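Local coordinates for 3,4-dihydroxy-2-butanone 4-phosphate synthase (Candida albicans, PDB 1TKS), which catalyses the conversion of D-ribulose 5-phosphate to formate and 3,4-dihydroxy-2-butanone 4-phosphate, a step of riboflavin biosynthesis, at residues T88-F93 and H128-R133; T6-A11 and N196-Y201; A38-T43 and A156-A161; V51-G56 and V168-G173. All coordinates share one frame; numbering follows the deposited sequence.

From the N terminus, 6-11 enters helix 8-16 and meets 196-201 of the C-terminal helix, so contact 2 closes the longest loop and holds the other three contacts inside it. Next comes 38-43, after strand 34-38, which pairs in contact 3 with 156-161, the link from helix 145-155 to strand 162-166. The end of helix 44-52 joins 168-173 in contact 4, and because 51-56 falls inside the loop of contact 3 while 168-173 falls beyond it, these two cross. Contact 1, joining 88-93 to strand 129-134, is nested within all three. Contacts 1 and 4 both touch the second subunit.

Contact 1: residues T88-F93 and H128-R133; sequences TITCDF and HILPLR
A classic beta bulge marks the meeting of C91 with H128 and I129, which both face it. C91 and I129 form an antiparallel hydrogen-bonded pair, with C91 N to I129 O at 3.1 Å and I129 N returning to C91 O. The neighbouring H128 gives C91 O a weak bond from its own N, but this N has a shorter partner in D92 OD2, 2.8 Å away. The carboxylate oxygen receives it from above its plane. Aspartate suits this place because its short side chain, with CG anti to the carbonyl carbon (chi1 -77°), carries an acceptor to an N-H that the bulge displaces from regular pairing.

At the other end T88 N donates to P131 O at 3.2 Å, and a water donates to both T88 O and P131 O. The T88 side chain lies at about a right angle to those of P131 and R133: OG1 rests on P131 CB at 3.2 Å and CG2 on R133 CG at 3.3 Å. Its hydroxyl also turns back to I89 O at 2.9 Å, above the carbonyl plane. P131 has no N-H to pair, and its ring serves as an apolar surface: CG packs against C91 SG at 3.8 Å. The T90 and L130 side chains run alongside each other in the same direction, T90 CG2 to L130 CD2 3.7 Å, whereas T90 OG1 bonds to G127 N.

H128 also meets Y57 of the second subunit, ring to ring. In this largely buried contact, D92 OD2 supplies the acceptor for H128 N-H just where the bulge weakens that group's bond to C91 O.

Contact 2: residues T6-A11 and N196-Y201; sequences TPIEEA and NQLVEY
Apolar contacts centre on I8, which reaches from the first turn of helix 8-16 toward the helix that carries 196-201. Its CG2 sits over the middle of one face of the Y201 ring, 3.6 Å from the centroid and only 12° off the ring normal, a clear CH-pi contact. The beta-branch divides the work: with CG2 anti to the backbone N and CG1 beside it (chi1 -77°), one arm covers the ring while CG1 meets L198 CD1 at 3.9 Å. I8 stands across L198 but runs antiparallel alongside Y201. Isoleucine suits this place because its two arms touch the ring and the leucine at once.

The polar contact lies at the outer end of the same ring. Y201 OH donates to E9 OE1 at 2.7 Å, meeting it on the anti side and a little out of the carboxylate plane. E9 runs extended beyond CG to get there, and its carboxylate stands at 80° to the ring, with OE1 at the ring edge. Tyrosine therefore gives I8 a flat apolar face and E9 a hydroxyl, which suits a residue at the border between interior and solvent.

Among the backbone groups, P7 stands at the N-cap position, and its O takes the first-turn helical bond from A11 N at 3.0 Å; proline suits the place, having no N-H that would need a partner. L198 also packs on L152 and L155 of helix 145-155. The arrangement is the packing of the first turn of the N-terminal helix 8-16 on the C-terminal helix 195-203, beside strand 191-194, outermost within this chain in the mixed sheet.

Contact 3: residues A38-T43 and A156-A161; sequences AAELIT and AGLQPA
Two irregular connections meet through one backbone bond, A39 N to A161 O at 3.2 Å, nearly straight at nitrogen (166°) but reaching the oxygen from above the carbonyl plane. E40 adds the second polar link. Its OE2 takes the N-H of Q159 at 2.6 Å on the syn lone pair. CG lies between the backbone N and the carbonyl carbon (chi1 61°), and from there the extended chain carries the acid across to the other connection. A water accepts from E40 N and lies 2.8 Å from both E40 OE2 and A161 O, within the same polar cluster.

L158 crosses the acid at a slant: its CD2 rests 3.7 Å from E40 OE1, while CD1 touches A38 CB at 3.6 Å. Small residues suit the close approach nearby, where A39 CB and A161 CB come within 3.7 Å. G157, with its positive phi, ends helix 145-155 in a Schellman motif and turns the chain toward this contact. Q159 OE1 is held weakly by R66, and A161 O also receives S153 OG.

With a main-chain N-H and a water gathered on the single oxygen OE2, the ionised carboxylate of E40 would probably be favoured.

Contact 4: residues V51-G56 and V168-G173; sequences VRYSSG and VRDEDG
R52 leads the contact with D170, leaving the last turn of helix 44-52. From CB the chain passes to CG, anti to the backbone N (chi1 166°), and there CG sits over the centre of the Y53 ring, 3.6 Å above its plane. A bend at chi2 then brings CD and NE round, so that Y53 CE2 lies over one face of the guanidinium, toward its rim. At the tip NH1 donates to D170 OD1 at 2.8 Å, almost straight (165°), in a salt bridge. The oxygen lies close to the guanidinium plane, yet the N-H meets the carboxylate from above, the two planes standing 67° apart. Arginine suits the site because its length covers the ring and still reaches the acid.

Beside the salt bridge, V168 N donates to Y53 O at 3.0 Å, and V168 CG2 lies 3.5 Å from S54 O. S54 OG accepts from G56 N in an ST turn and also bonds to L50 O.

R52 of the second subunit approaches this R52, with both aspartates nearby to offset the charge; the ion pair to D170 of the second subunit is long and weak. The arrangement is a helix C-terminal turn tied to a loop by a salt bridge at the dimer interface.

Contact 1: residues T88-F93 and H128-R133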
loop_
_atom_site.group_PDB
_atom_site.type_symbol
_atom_site.label_atom_id
_atom_site.label_comp_id
_atom_site.label_asym_id
_atom_site.label_seq_id
_atom_site.Cartn_x
_atom_site.Cartn_y
_atom_site.Cartn_z
ATOM N N THR B 88 -10.107 -7.106 5.770
ATOM C CA THR B 88 -10.861 -8.161 5.104
ATOM C C THR B 88 -9.935 -8.597 3.979
ATOM O O THR B 88 -8.872 -7.999 3.781
ATOM C CB THR B 88 -12.173 -7.654 4.454
ATOM O OG1 THR B 88 -11.873 -6.924 3.256
ATOM C CG2 THR B 88 -12.928 -6.759 5.409
ATOM N N ILE B 89 -10.319 -9.638 3.252
ATOM C CA ILE B 89 -9.517 -10.095 2.127
ATOM C C ILE B 89 -9.489 -8.915 1.157
ATOM O O ILE B 89 -10.475 -8.195 1.027
ATOM C CB ILE B 89 -10.173 -11.307 1.449
ATOM C CG1 ILE B 89 -10.476 -12.371 2.501
ATOM C CG2 ILE B 89 -9.263 -11.862 0.360
ATOM C CD1 ILE B 89 -11.357 -13.495 2.002
ATOM N N THR B 90 -8.361 -8.700 0.494
ATOM C CA THR B 90 -8.249 -7.587 -0.442
ATOM C C THR B 90 -9.065 -7.858 -1.698
ATOM O O THR B 90 -9.461 -8.994 -1.947
ATOM C CB THR B 90 -6.790 -7.340 -0.833
ATOM O OG1 THR B 90 -6.232 -8.541 -1.376
ATOM C CG2 THR B 90 -5.984 -6.914 0.385
ATOM N N CYS B 91 -9.297 -6.823 -2.500
ATOM C CA CYS B 91 -10.094 -6.985 -3.706
ATOM C C CYS B 91 -9.873 -5.903 -4.761
ATOM O O CYS B 91 -9.341 -4.825 -4.479
ATOM C CB CYS B 91 -11.581 -7.002 -3.338
ATOM S SG CYS B 91 -12.183 -5.386 -2.746
ATOM N N ASP B 92 -10.292 -6.230 -5.981
ATOM C CA ASP B 92 -10.235 -5.350 -7.148
ATOM C C ASP B 92 -11.586 -5.488 -7.841
ATOM O O ASP B 92 -12.129 -6.591 -7.932
ATOM C CB ASP B 92 -9.176 -5.815 -8.154
ATOM C CG ASP B 92 -7.764 -5.465 -7.741
ATOM O OD1 ASP B 92 -6.850 -6.188 -8.179
ATOM O OD2 ASP B 92 -7.571 -4.478 -7.008
ATOM N N PHE B 93 -12.132 -4.381 -8.326
ATOM C CA PHE B 93 -13.392 -4.440 -9.057
ATOM C C PHE B 93 -12.969 -5.022 -10.402
ATOM O O PHE B 93 -12.052 -4.508 -11.042
ATOM C CB PHE B 93 -13.966 -3.040 -9.257
ATOM C CG PHE B 93 -15.346 -3.027 -9.843
ATOM C CD1 PHE B 93 -16.417 -3.568 -9.140
ATOM C CD2 PHE B 93 -15.581 -2.451 -11.086
ATOM C CE1 PHE B 93 -17.707 -3.530 -9.663
ATOM C CE2 PHE B 93 -16.872 -2.407 -11.622
ATOM C CZ PHE B 93 -17.934 -2.948 -10.906
ATOM N N HIS B 128 -6.019 -5.239 -4.861
ATOM C CA HIS B 128 -5.095 -4.171 -4.501
ATOM C C HIS B 128 -5.673 -3.120 -3.556
ATOM O O HIS B 128 -5.006 -2.136 -3.231
ATOM C CB HIS B 128 -4.576 -3.519 -5.779
ATOM C CG HIS B 128 -3.774 -4.446 -6.640
ATOM N ND1 HIS B 128 -2.402 -4.540 -6.554
ATOM C CD2 HIS B 128 -4.155 -5.337 -7.586
ATOM C CE1 HIS B 128 -1.971 -5.447 -7.414
ATOM N NE2 HIS B 128 -3.014 -5.946 -8.052
ATOM N N ILE B 129 -6.922 -3.321 -3.140
ATOM C CA ILE B 129 -7.577 -2.426 -2.193
ATOM C C ILE B 129 -7.796 -3.207 -0.901
ATOM O O ILE B 129 -8.129 -4.395 -0.929
ATOM C CB ILE B 129 -8.942 -1.907 -2.725
ATOM C CG1 ILE B 129 -8.709 -0.767 -3.714
ATOM C CG2 ILE B 129 -9.823 -1.433 -1.569
ATOM C CD1 ILE B 129 -8.113 0.489 -3.108
ATOM N N LEU B 130 -7.595 -2.528 0.224
ATOM C CA LEU B 130 -7.751 -3.125 1.542
ATOM C C LEU B 130 -9.025 -2.652 2.260
ATOM O O LEU B 130 -9.010 -1.632 2.952
ATOM C CB LEU B 130 -6.524 -2.783 2.407
ATOM C CG LEU B 130 -5.156 -3.322 1.954
ATOM C CD1 LEU B 130 -4.128 -2.190 1.941
ATOM C CD2 LEU B 130 -4.700 -4.443 2.888
ATOM N N PRO B 131 -10.144 -3.379 2.099
ATOM C CA PRO B 131 -11.380 -2.969 2.774
ATOM C C PRO B 131 -11.212 -3.163 4.280
ATOM O O PRO B 131 -10.513 -4.078 4.716
ATOM C CB PRO B 131 -12.437 -3.923 2.201
ATOM C CG PRO B 131 -11.867 -4.327 0.865
ATOM C CD PRO B 131 -10.396 -4.502 1.181
ATOM N N LEU B 132 -11.850 -2.299 5.067
ATOM C CA LEU B 132 -11.782 -2.386 6.525
ATOM C C LEU B 132 -13.200 -2.454 7.073
ATOM O O LEU B 132 -14.088 -1.768 6.575
ATOM C CB LEU B 132 -11.079 -1.162 7.109
ATOM C CG LEU B 132 -9.671 -0.868 6.600
ATOM C CD1 LEU B 132 -9.058 0.249 7.430
ATOM C CD2 LEU B 132 -8.819 -2.121 6.684
ATOM N N ARG B 133 -13.410 -3.279 8.095
ATOM C CA ARG B 133 -14.737 -3.431 8.686
ATOM C C ARG B 133 -14.969 -2.552 9.910
ATOM O O ARG B 133 -14.374 -2.773 10.966
ATOM C CB ARG B 133 -14.976 -4.895 9.063
ATOM C CG ARG B 133 -15.001 -5.840 7.873
ATOM C CD ARG B 133 -15.327 -7.263 8.301
ATOM N NE ARG B 133 -16.700 -7.345 8.794
ATOM C CZ ARG B 133 -17.320 -8.475 9.118
ATOM N NH1 ARG B 133 -16.694 -9.638 9.006
ATOM N NH2 ARG B 133 -18.572 -8.439 9.551
HETATM O O HOH W 1 -8.096 -5.385 3.656
#

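Contact 2: residues T6-A11 and N196-Y201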
loop_
_atom_site.group_PDB
_atom_site.type_symbol
_atom_site.label_atom_id
_atom_site.label_comp_id
_atom_site.label_asym_id
_atom_site.label_seq_id
_atom_site.Cartn_x
_atom_site.Cartn_y
_atom_site.Cartn_z
ATOM N N THR B 6 -11.406 22.549 11.981
ATOM C CA THR B 6 -12.624 23.018 11.330
ATOM C C THR B 6 -13.872 22.486 12.035
ATOM O O THR B 6 -13.924 21.320 12.422
ATOM C CB THR B 6 -12.654 22.550 9.855
ATOM O OG1 THR B 6 -11.604 23.196 9.125
ATOM C CG2 THR B 6 -13.991 22.872 9.207
ATOM N N PRO B 7 -14.889 23.343 12.227
ATOM C CA PRO B 7 -16.129 22.912 12.886
ATOM C C PRO B 7 -16.721 21.738 12.103
ATOM O O PRO B 7 -16.713 21.739 10.870
ATOM C CB PRO B 7 -17.012 24.154 12.805
ATOM C CG PRO B 7 -16.025 25.271 12.852
ATOM C CD PRO B 7 -14.928 24.786 11.933
ATOM N N ILE B 8 -17.250 20.746 12.814
ATOM C CA ILE B 8 -17.810 19.562 12.169
ATOM C C ILE B 8 -18.791 19.818 11.028
ATOM O O ILE B 8 -18.681 19.198 9.974
ATOM C CB ILE B 8 -18.504 18.624 13.194
ATOM C CG1 ILE B 8 -17.464 17.820 13.974
ATOM C CG2 ILE B 8 -19.414 17.645 12.469
ATOM C CD1 ILE B 8 -16.439 18.637 14.640
ATOM N N GLU B 9 -19.745 20.726 11.223
ATOM C CA GLU B 9 -20.725 20.970 10.175
ATOM C C GLU B 9 -20.101 21.509 8.892
ATOM O O GLU B 9 -20.523 21.137 7.796
ATOM C CB GLU B 9 -21.855 21.871 10.698
ATOM C CG GLU B 9 -22.629 21.173 11.828
ATOM C CD GLU B 9 -23.976 21.796 12.175
ATOM O OE1 GLU B 9 -24.719 21.167 12.963
ATOM O OE2 GLU B 9 -24.295 22.896 11.680
ATOM N N GLU B 10 -19.082 22.358 9.018
ATOM C CA GLU B 10 -18.414 22.891 7.837
ATOM C C GLU B 10 -17.596 21.771 7.189
ATOM O O GLU B 10 -17.530 21.668 5.963
ATOM C CB GLU B 10 -17.493 24.063 8.202
ATOM C CG GLU B 10 -18.173 25.250 8.903
ATOM C CD GLU B 10 -19.316 25.881 8.109
ATOM O OE1 GLU B 10 -19.424 25.636 6.889
ATOM O OE2 GLU B 10 -20.105 26.642 8.717
ATOM N N ALA B 11 -16.984 20.925 8.012
ATOM C CA ALA B 11 -16.185 19.820 7.496
ATOM C C ALA B 11 -17.053 18.803 6.763
ATOM O O ALA B 11 -16.632 18.243 5.753
ATOM C CB ALA B 11 -15.426 19.139 8.632
ATOM N N ASN B 196 -12.131 13.162 18.568
ATOM C CA ASN B 196 -12.718 13.599 19.824
ATOM C C ASN B 196 -13.760 14.662 19.513
ATOM O O ASN B 196 -14.864 14.666 20.060
ATOM C CB ASN B 196 -11.642 14.186 20.732
ATOM C CG ASN B 196 -11.333 13.296 21.908
ATOM O OD1 ASN B 196 -10.807 12.194 21.751
ATOM N ND2 ASN B 196 -11.668 13.766 23.102
ATOM N N GLN B 197 -13.386 15.565 18.619
ATOM C CA GLN B 197 -14.245 16.656 18.191
ATOM C C GLN B 197 -15.511 16.099 17.539
ATOM O O GLN B 197 -16.611 16.608 17.751
ATOM C CB GLN B 197 -13.473 17.527 17.199
ATOM C CG GLN B 197 -14.161 18.804 16.794
ATOM C CD GLN B 197 -13.548 19.415 15.546
ATOM O OE1 GLN B 197 -13.871 20.544 15.177
ATOM N NE2 GLN B 197 -12.670 18.667 14.884
ATOM N N LEU B 198 -15.348 15.037 16.753
ATOM C CA LEU B 198 -16.468 14.411 16.061
ATOM C C LEU B 198 -17.383 13.647 17.023
ATOM O O LEU B 198 -18.606 13.675 16.880
ATOM C CB LEU B 198 -15.937 13.477 14.971
ATOM C CG LEU B 198 -16.961 12.875 14.009
ATOM C CD1 LEU B 198 -17.781 13.989 13.368
ATOM C CD2 LEU B 198 -16.238 12.056 12.944
ATOM N N VAL B 199 -16.793 12.967 18.004
ATOM C CA VAL B 199 -17.577 12.216 18.982
ATOM C C VAL B 199 -18.442 13.170 19.799
ATOM O O VAL B 199 -19.598 12.872 20.097
ATOM C CB VAL B 199 -16.665 11.405 19.936
ATOM C CG1 VAL B 199 -17.492 10.823 21.085
ATOM C CG2 VAL B 199 -15.981 10.284 19.168
ATOM N N GLU B 200 -17.885 14.322 20.153
ATOM C CA GLU B 200 -18.636 15.302 20.922
ATOM C C GLU B 200 -19.845 15.754 20.113
ATOM O O GLU B 200 -20.941 15.922 20.651
ATOM C CB GLU B 200 -17.753 16.505 21.260
ATOM C CG GLU B 200 -16.717 16.227 22.340
ATOM C CD GLU B 200 -15.872 17.443 22.654
ATOM O OE1 GLU B 200 -16.439 18.553 22.758
ATOM O OE2 GLU B 200 -14.641 17.296 22.814
ATOM N N TYR B 201 -19.644 15.938 18.811
ATOM C CA TYR B 201 -20.718 16.377 17.926
ATOM C C TYR B 201 -21.889 15.398 17.877
ATOM O O TYR B 201 -23.037 15.782 18.105
ATOM C CB TYR B 201 -20.190 16.578 16.505
ATOM C CG TYR B 201 -21.242 17.102 15.551
ATOM C CD1 TYR B 201 -21.598 18.446 15.550
ATOM C CD2 TYR B 201 -21.908 16.242 14.679
ATOM C CE1 TYR B 201 -22.596 18.925 14.705
ATOM C CE2 TYR B 201 -22.909 16.706 13.831
ATOM C CZ TYR B 201 -23.248 18.051 13.851
ATOM O OH TYR B 201 -24.241 18.513 13.017
#

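Contact 3: residues A38-T43 and A156-A161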
loop_
_atom_site.group_PDB
_atom_site.type_symbol
_atom_site.label_atom_id
_atom_site.label_comp_id
_atom_site.label_asym_id
_atom_site.label_seq_id
_atom_site.Cartn_x
_atom_site.Cartn_y
_atom_site.Cartn_z
ATOM N N ALA B 38 -14.969 10.490 1.037
ATOM C CA ALA B 38 -16.047 9.585 0.662
ATOM C C ALA B 38 -15.590 8.601 -0.410
ATOM O O ALA B 38 -15.061 8.999 -1.443
ATOM C CB ALA B 38 -17.240 10.386 0.159
ATOM N N ALA B 39 -15.804 7.313 -0.159
ATOM C CA ALA B 39 -15.398 6.282 -1.107
ATOM C C ALA B 39 -16.057 6.446 -2.473
ATOM O O ALA B 39 -15.407 6.281 -3.511
ATOM C CB ALA B 39 -15.711 4.894 -0.538
ATOM N N GLU B 40 -17.345 6.772 -2.476
ATOM C CA GLU B 40 -18.085 6.925 -3.725
ATOM C C GLU B 40 -17.680 8.139 -4.546
ATOM O O GLU B 40 -18.047 8.248 -5.715
ATOM C CB GLU B 40 -19.587 6.993 -3.438
ATOM C CG GLU B 40 -20.000 8.161 -2.559
ATOM C CD GLU B 40 -21.412 8.009 -2.031
ATOM O OE1 GLU B 40 -22.368 8.389 -2.740
ATOM O OE2 GLU B 40 -21.560 7.490 -0.910
ATOM N N LEU B 41 -16.904 9.040 -3.954
ATOM C CA LEU B 41 -16.515 10.249 -4.668
ATOM C C LEU B 41 -15.055 10.323 -5.086
ATOM O O LEU B 41 -14.661 11.270 -5.763
ATOM C CB LEU B 41 -16.851 11.478 -3.820
ATOM C CG LEU B 41 -18.305 11.631 -3.366
ATOM C CD1 LEU B 41 -18.435 12.860 -2.476
ATOM C CD2 LEU B 41 -19.212 11.745 -4.578
ATOM N N ILE B 42 -14.253 9.334 -4.697
ATOM C CA ILE B 42 -12.836 9.364 -5.051
ATOM C C ILE B 42 -12.577 9.079 -6.525
ATOM O O ILE B 42 -12.906 8.015 -7.047
ATOM C CB ILE B 42 -12.000 8.398 -4.162
ATOM C CG1 ILE B 42 -10.510 8.692 -4.335
ATOM C CG2 ILE B 42 -12.298 6.944 -4.508
ATOM C CD1 ILE B 42 -9.630 8.067 -3.259
ATOM N N THR B 43 -11.989 10.069 -7.191
ATOM C CA THR B 43 -11.668 9.983 -8.610
ATOM C C THR B 43 -10.241 9.510 -8.809
ATOM O O THR B 43 -9.488 9.358 -7.849
ATOM C CB THR B 43 -11.780 11.361 -9.284
ATOM O OG1 THR B 43 -10.879 12.269 -8.635
ATOM C CG2 THR B 43 -13.189 11.903 -9.177
ATOM N N ALA B 156 -22.692 12.697 6.312
ATOM C CA ALA B 156 -22.770 13.451 5.066
ATOM C C ALA B 156 -23.917 12.986 4.165
ATOM O O ALA B 156 -24.132 13.544 3.089
ATOM C CB ALA B 156 -21.435 13.344 4.323
ATOM N N GLY B 157 -24.648 11.968 4.616
ATOM C CA GLY B 157 -25.764 11.443 3.846
ATOM C C GLY B 157 -25.349 10.548 2.692
ATOM O O GLY B 157 -26.151 10.251 1.809
ATOM N N LEU B 158 -24.097 10.104 2.714
ATOM C CA LEU B 158 -23.539 9.258 1.664
ATOM C C LEU B 158 -23.526 7.773 2.050
ATOM O O LEU B 158 -23.913 7.406 3.163
ATOM C CB LEU B 158 -22.113 9.734 1.350
ATOM C CG LEU B 158 -21.957 11.195 0.902
ATOM C CD1 LEU B 158 -20.493 11.616 0.936
ATOM C CD2 LEU B 158 -22.533 11.354 -0.500
ATOM N N GLN B 159 -23.098 6.914 1.128
ATOM C CA GLN B 159 -23.022 5.482 1.419
ATOM C C GLN B 159 -22.030 5.304 2.570
ATOM O O GLN B 159 -21.046 6.036 2.663
ATOM C CB GLN B 159 -22.540 4.705 0.188
ATOM C CG GLN B 159 -23.494 4.740 -1.002
ATOM C CD GLN B 159 -24.841 4.123 -0.685
ATOM O OE1 GLN B 159 -24.918 3.064 -0.061
ATOM N NE2 GLN B 159 -25.913 4.771 -1.131
ATOM N N PRO B 160 -22.279 4.333 3.464
ATOM C CA PRO B 160 -21.409 4.060 4.616
ATOM C C PRO B 160 -20.063 3.478 4.200
ATOM O O PRO B 160 -19.716 2.356 4.566
ATOM C CB PRO B 160 -22.238 3.078 5.442
ATOM C CG PRO B 160 -22.965 2.305 4.380
ATOM C CD PRO B 160 -23.426 3.407 3.450
ATOM N N ALA B 161 -19.306 4.261 3.441
ATOM C CA ALA B 161 -18.012 3.819 2.947
ATOM C C ALA B 161 -17.071 5.001 2.784
ATOM O O ALA B 161 -17.471 6.063 2.313
ATOM C CB ALA B 161 -18.193 3.115 1.606
HETATM O O HOH W 2 -19.018 6.829 0.076
#

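Contact 4: residues V51-G56 and V168-G173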
loop_
_atom_site.group_PDB
_atom_site.type_symbol
_atom_site.label_atom_id
_atom_site.label_comp_id
_atom_site.label_asym_id
_atom_site.label_seq_id
_atom_site.Cartn_x
_atom_site.Cartn_y
_atom_site.Cartn_z
ATOM N N VAL B 51 -2.361 8.728 -2.864
ATOM C CA VAL B 51 -1.168 7.886 -2.929
ATOM C C VAL B 51 0.114 8.718 -2.878
ATOM O O VAL B 51 1.050 8.384 -2.155
ATOM C CB VAL B 51 -1.167 7.017 -4.214
ATOM C CG1 VAL B 51 0.166 6.302 -4.376
ATOM C CG2 VAL B 51 -2.287 5.989 -4.133
ATOM N N ARG B 52 0.145 9.810 -3.631
ATOM C CA ARG B 52 1.321 10.674 -3.686
ATOM C C ARG B 52 1.827 11.177 -2.337
ATOM O O ARG B 52 3.037 11.252 -2.114
ATOM C CB ARG B 52 1.037 11.873 -4.597
ATOM C CG ARG B 52 2.041 13.009 -4.481
ATOM C CD ARG B 52 3.396 12.671 -5.079
ATOM N NE ARG B 52 4.315 13.793 -4.906
ATOM C CZ ARG B 52 4.923 14.087 -3.761
ATOM N NH1 ARG B 52 4.721 13.332 -2.689
ATOM N NH2 ARG B 52 5.711 15.149 -3.677
ATOM N N TYR B 53 0.906 11.502 -1.436
ATOM C CA TYR B 53 1.281 12.051 -0.139
ATOM C C TYR B 53 1.076 11.129 1.052
ATOM O O TYR B 53 1.156 11.567 2.198
ATOM C CB TYR B 53 0.522 13.362 0.084
ATOM C CG TYR B 53 0.855 14.422 -0.942
ATOM C CD1 TYR B 53 -0.066 14.806 -1.921
ATOM C CD2 TYR B 53 2.112 15.022 -0.951
ATOM C CE1 TYR B 53 0.266 15.767 -2.885
ATOM C CE2 TYR B 53 2.450 15.974 -1.903
ATOM C CZ TYR B 53 1.529 16.342 -2.865
ATOM O OH TYR B 53 1.883 17.290 -3.804
ATOM N N SER B 54 0.838 9.851 0.786
ATOM C CA SER B 54 0.600 8.901 1.865
ATOM C C SER B 54 1.469 7.659 1.783
ATOM O O SER B 54 2.330 7.541 0.911
ATOM C CB SER B 54 -0.862 8.466 1.853
ATOM O OG SER B 54 -1.070 7.527 0.811
ATOM N N SER B 55 1.215 6.726 2.695
ATOM C CA SER B 55 1.948 5.468 2.749
ATOM C C SER B 55 1.609 4.582 1.566
ATOM O O SER B 55 2.322 3.622 1.295
ATOM C CB SER B 55 1.603 4.702 4.026
ATOM O OG SER B 55 0.345 4.050 3.876
ATOM N N GLY B 56 0.508 4.887 0.885
ATOM C CA GLY B 56 0.103 4.087 -0.256
ATOM C C GLY B 56 -0.671 2.830 0.103
ATOM O O GLY B 56 -1.219 2.171 -0.777
ATOM N N VAL B 168 2.416 11.140 4.861
ATOM C CA VAL B 168 3.845 10.950 5.107
ATOM C C VAL B 168 4.657 12.103 4.527
ATOM O O VAL B 168 4.338 12.639 3.459
ATOM C CB VAL B 168 4.372 9.615 4.507
ATOM C CG1 VAL B 168 3.602 8.437 5.087
ATOM C CG2 VAL B 168 4.270 9.634 2.992
ATOM N N ARG B 169 5.708 12.482 5.248
ATOM C CA ARG B 169 6.592 13.573 4.839
ATOM C C ARG B 169 7.460 13.160 3.659
ATOM O O ARG B 169 7.989 12.051 3.625
ATOM C CB ARG B 169 7.507 13.976 5.997
ATOM C CG ARG B 169 6.809 14.647 7.169
ATOM C CD ARG B 169 7.633 14.492 8.441
ATOM N NE ARG B 169 9.025 14.904 8.266
ATOM C CZ ARG B 169 9.426 16.164 8.132
ATOM N NH1 ARG B 169 10.713 16.441 7.970
ATOM N NH2 ARG B 169 8.541 17.150 8.163
ATOM N N ASP B 170 7.623 14.058 2.696
ATOM C CA ASP B 170 8.449 13.754 1.536
ATOM C C ASP B 170 9.939 13.785 1.871
ATOM O O ASP B 170 10.740 13.119 1.216
ATOM C CB ASP B 170 8.160 14.743 0.405
ATOM C CG ASP B 170 6.723 14.673 -0.071
ATOM O OD1 ASP B 170 6.261 13.564 -0.386
ATOM O OD2 ASP B 170 6.058 15.724 -0.114
ATOM N N GLU B 171 10.306 14.544 2.898
ATOM C CA GLU B 171 11.706 14.663 3.289
ATOM C C GLU B 171 12.338 13.372 3.794
ATOM O O GLU B 171 13.463 13.037 3.422
ATOM C CB GLU B 171 11.884 15.731 4.379
ATOM C CG GLU B 171 11.616 17.171 3.949
ATOM C CD GLU B 171 10.149 17.556 4.009
ATOM O OE1 GLU B 171 9.844 18.751 3.788
ATOM O OE2 GLU B 171 9.302 16.675 4.277
ATOM N N ASP B 172 11.609 12.643 4.632
ATOM C CA ASP B 172 12.153 11.435 5.231
ATOM C C ASP B 172 11.201 10.262 5.388
ATOM O O ASP B 172 11.561 9.257 5.999
ATOM C CB ASP B 172 12.732 11.779 6.603
ATOM C CG ASP B 172 11.782 12.625 7.442
ATOM O OD1 ASP B 172 10.554 12.572 7.208
ATOM O OD2 ASP B 172 12.265 13.334 8.348
ATOM N N GLY B 173 9.990 10.399 4.866
ATOM C CA GLY B 173 9.023 9.320 4.957
ATOM C C GLY B 173 8.371 9.161 6.318
ATOM O O GLY B 173 7.657 8.184 6.553
#